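Cytochrome P450 268A2 Cyp268A2 (Mycobacterium marinum, PDB 6BLD) is a bacterial cytochrome P450, a largely helical haem protein that holds (3E,5E)-6,10-dimethylundeca-3,5,9-trien-2-one in a pocket beside its haem. Local coordinates at residues A[71-76]-A[330-335]. Numbering follows the deposited sequence.
Sequences VAVSRT and EKVVMF
Val73, on helix 67-75, packs against Val332 and Met334, two residues that point to the same face of strand 331-335. The apolar contacts divide between its two methyls. CG2 of Val73 meets CG1 of Val332 at 4.0 Å, while Val73 CG1 lies 3.8 Å from the terminal methyl CE of Met334, the two side chains running past each other in opposite senses. Val73 CG1 stands anti to the backbone N (chi1 170°), which turns it to the thioether, and a bend at chi3 of Met334 (-103°) brings CE alongside it.

The oxygen-sulfur approach is close: Ser74 OG lies 3.0 Å from Met334 SD and 3.4 Å from its CE. The hydrogen bond of the hydroxyl goes instead to the carbonyl of Ile70, one turn back in the helix, giving the buried oxygen a backbone partner.

Phe80 of strand 80-81 touches both valines, and Val64 of strand 61-64 flanks Val332. The helix packs here on one side of the mixed five-stranded sheet, segment 71-75 running at 123° to strand 331-335. This is helix-on-sheet packing in the beta-rich region of the P450 fold, where the side chain of Ser74 lies about 5 Å from the haem.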
loop_
_atom_site.group_PDB
_atom_site.type_symbol
_atom_site.label_atom_id
_atom_site.label_comp_id
_atom_site.label_asym_id
_atom_site.label_seq_id
_atom_site.Cartn_x
_atom_site.Cartn_y
_atom_site.Cartn_z
ATOM N N VAL A 71 7.295 11.422 -9.553
ATOM C CA VAL A 71 7.007 12.608 -8.750
ATOM C C VAL A 71 6.257 13.644 -9.579
ATOM O O VAL A 71 5.318 14.289 -9.094
ATOM C CB VAL A 71 8.313 13.176 -8.163
ATOM C CG1 VAL A 71 8.094 14.571 -7.598
ATOM C CG2 VAL A 71 8.863 12.240 -7.094
ATOM N N ALA A 72 6.645 13.807 -10.847
ATOM C CA ALA A 72 5.983 14.784 -11.708
ATOM C C ALA A 72 4.504 14.461 -11.883
ATOM O O ALA A 72 3.651 15.351 -11.790
ATOM C CB ALA A 72 6.683 14.848 -13.065
ATOM N N VAL A 73 4.180 13.191 -12.135
ATOM C CA VAL A 73 2.782 12.800 -12.293
ATOM C C VAL A 73 2.023 12.980 -10.984
ATOM O O VAL A 73 0.894 13.483 -10.969
ATOM C CB VAL A 73 2.689 11.352 -12.813
ATOM C CG1 VAL A 73 1.254 10.841 -12.743
ATOM C CG2 VAL A 73 3.225 11.262 -14.236
ATOM N N SER A 74 2.635 12.587 -9.863
ATOM C CA SER A 74 1.941 12.639 -8.579
ATOM C C SER A 74 1.615 14.070 -8.169
ATOM O O SER A 74 0.517 14.343 -7.671
ATOM C CB SER A 74 2.787 11.959 -7.501
ATOM O OG SER A 74 3.266 10.702 -7.941
ATOM N N ARG A 75 2.552 14.999 -8.371
ATOM C CA ARG A 75 2.352 16.363 -7.903
ATOM C C ARG A 75 1.545 17.213 -8.874
ATOM O O ARG A 75 0.949 18.209 -8.452
ATOM C CB ARG A 75 3.703 17.029 -7.633
ATOM C CG ARG A 75 4.581 16.248 -6.675
ATOM C CD ARG A 75 5.782 17.061 -6.230
ATOM N NE ARG A 75 6.362 16.531 -5.000
ATOM C CZ ARG A 75 5.947 16.858 -3.780
ATOM N NH1 ARG A 75 6.532 16.328 -2.714
ATOM N NH2 ARG A 75 4.946 17.715 -3.626
ATOM N N THR A 76 1.506 16.847 -10.153
ATOM C CA THR A 76 0.727 17.594 -11.142
ATOM C C THR A 76 -0.669 16.980 -11.289
ATOM O O THR A 76 -1.085 16.535 -12.357
ATOM C CB THR A 76 1.465 17.636 -12.475
ATOM O OG1 THR A 76 2.874 17.772 -12.238
ATOM C CG2 THR A 76 0.988 18.809 -13.319
ATOM N N GLU A 330 -5.763 9.610 -21.547
ATOM C CA GLU A 330 -4.951 8.402 -21.545
ATOM C C GLU A 330 -4.520 8.048 -20.126
ATOM O O GLU A 330 -4.322 8.923 -19.278
ATOM C CB GLU A 330 -3.726 8.574 -22.445
ATOM C CG GLU A 330 -4.076 8.720 -23.923
ATOM C CD GLU A 330 -2.866 8.620 -24.835
ATOM O OE1 GLU A 330 -1.796 9.154 -24.475
ATOM O OE2 GLU A 330 -2.989 8.014 -25.922
ATOM N N LYS A 331 -4.384 6.749 -19.875
ATOM C CA LYS A 331 -3.988 6.266 -18.560
ATOM C C LYS A 331 -2.477 6.357 -18.386
ATOM O O LYS A 331 -1.711 6.097 -19.318
ATOM C CB LYS A 331 -4.451 4.823 -18.360
ATOM C CG LYS A 331 -5.957 4.668 -18.237
ATOM C CD LYS A 331 -6.346 3.220 -17.986
ATOM C CE LYS A 331 -7.855 3.050 -17.959
ATOM N NZ LYS A 331 -8.250 1.658 -17.606
ATOM N N VAL A 332 -2.054 6.726 -17.179
ATOM C CA VAL A 332 -0.647 6.923 -16.845
ATOM C C VAL A 332 -0.366 6.162 -15.556
ATOM O O VAL A 332 -0.917 6.502 -14.505
ATOM C CB VAL A 332 -0.302 8.414 -16.684
ATOM C CG1 VAL A 332 1.143 8.583 -16.260
ATOM C CG2 VAL A 332 -0.574 9.169 -17.983
ATOM N N VAL A 333 0.485 5.143 -15.633
ATOM C CA VAL A 333 0.720 4.225 -14.523
ATOM C C VAL A 333 2.098 4.490 -13.933
ATOM O O VAL A 333 3.097 4.533 -14.660
ATOM C CB VAL A 333 0.590 2.760 -14.970
ATOM C CG1 VAL A 333 0.894 1.818 -13.809
ATOM C CG2 VAL A 333 -0.803 2.507 -15.522
ATOM N N MET A 334 2.149 4.648 -12.614
ATOM C CA MET A 334 3.387 4.877 -11.881
ATOM C C MET A 334 3.866 3.560 -11.284
ATOM O O MET A 334 3.117 2.890 -10.567
ATOM C CB MET A 334 3.160 5.908 -10.775
ATOM C CG MET A 334 2.772 7.282 -11.282
ATOM S SD MET A 334 2.796 8.509 -9.971
ATOM C CE MET A 334 1.076 8.723 -9.606
ATOM N N PHE A 335 5.104 3.185 -11.591
ATOM C CA PHE A 335 5.686 1.935 -11.106
ATOM C C PHE A 335 6.664 2.277 -9.985
ATOM O O PHE A 335 7.847 2.532 -10.217
ATOM C CB PHE A 335 6.347 1.169 -12.244
ATOM C CG PHE A 335 5.367 0.625 -13.244
ATOM C CD1 PHE A 335 4.748 -0.593 -13.028
ATOM C CD2 PHE A 335 5.056 1.337 -14.392
ATOM C CE1 PHE A 335 3.838 -1.101 -13.941
ATOM C CE2 PHE A 335 4.149 0.836 -15.311
ATOM C CZ PHE A 335 3.539 -0.385 -15.084
#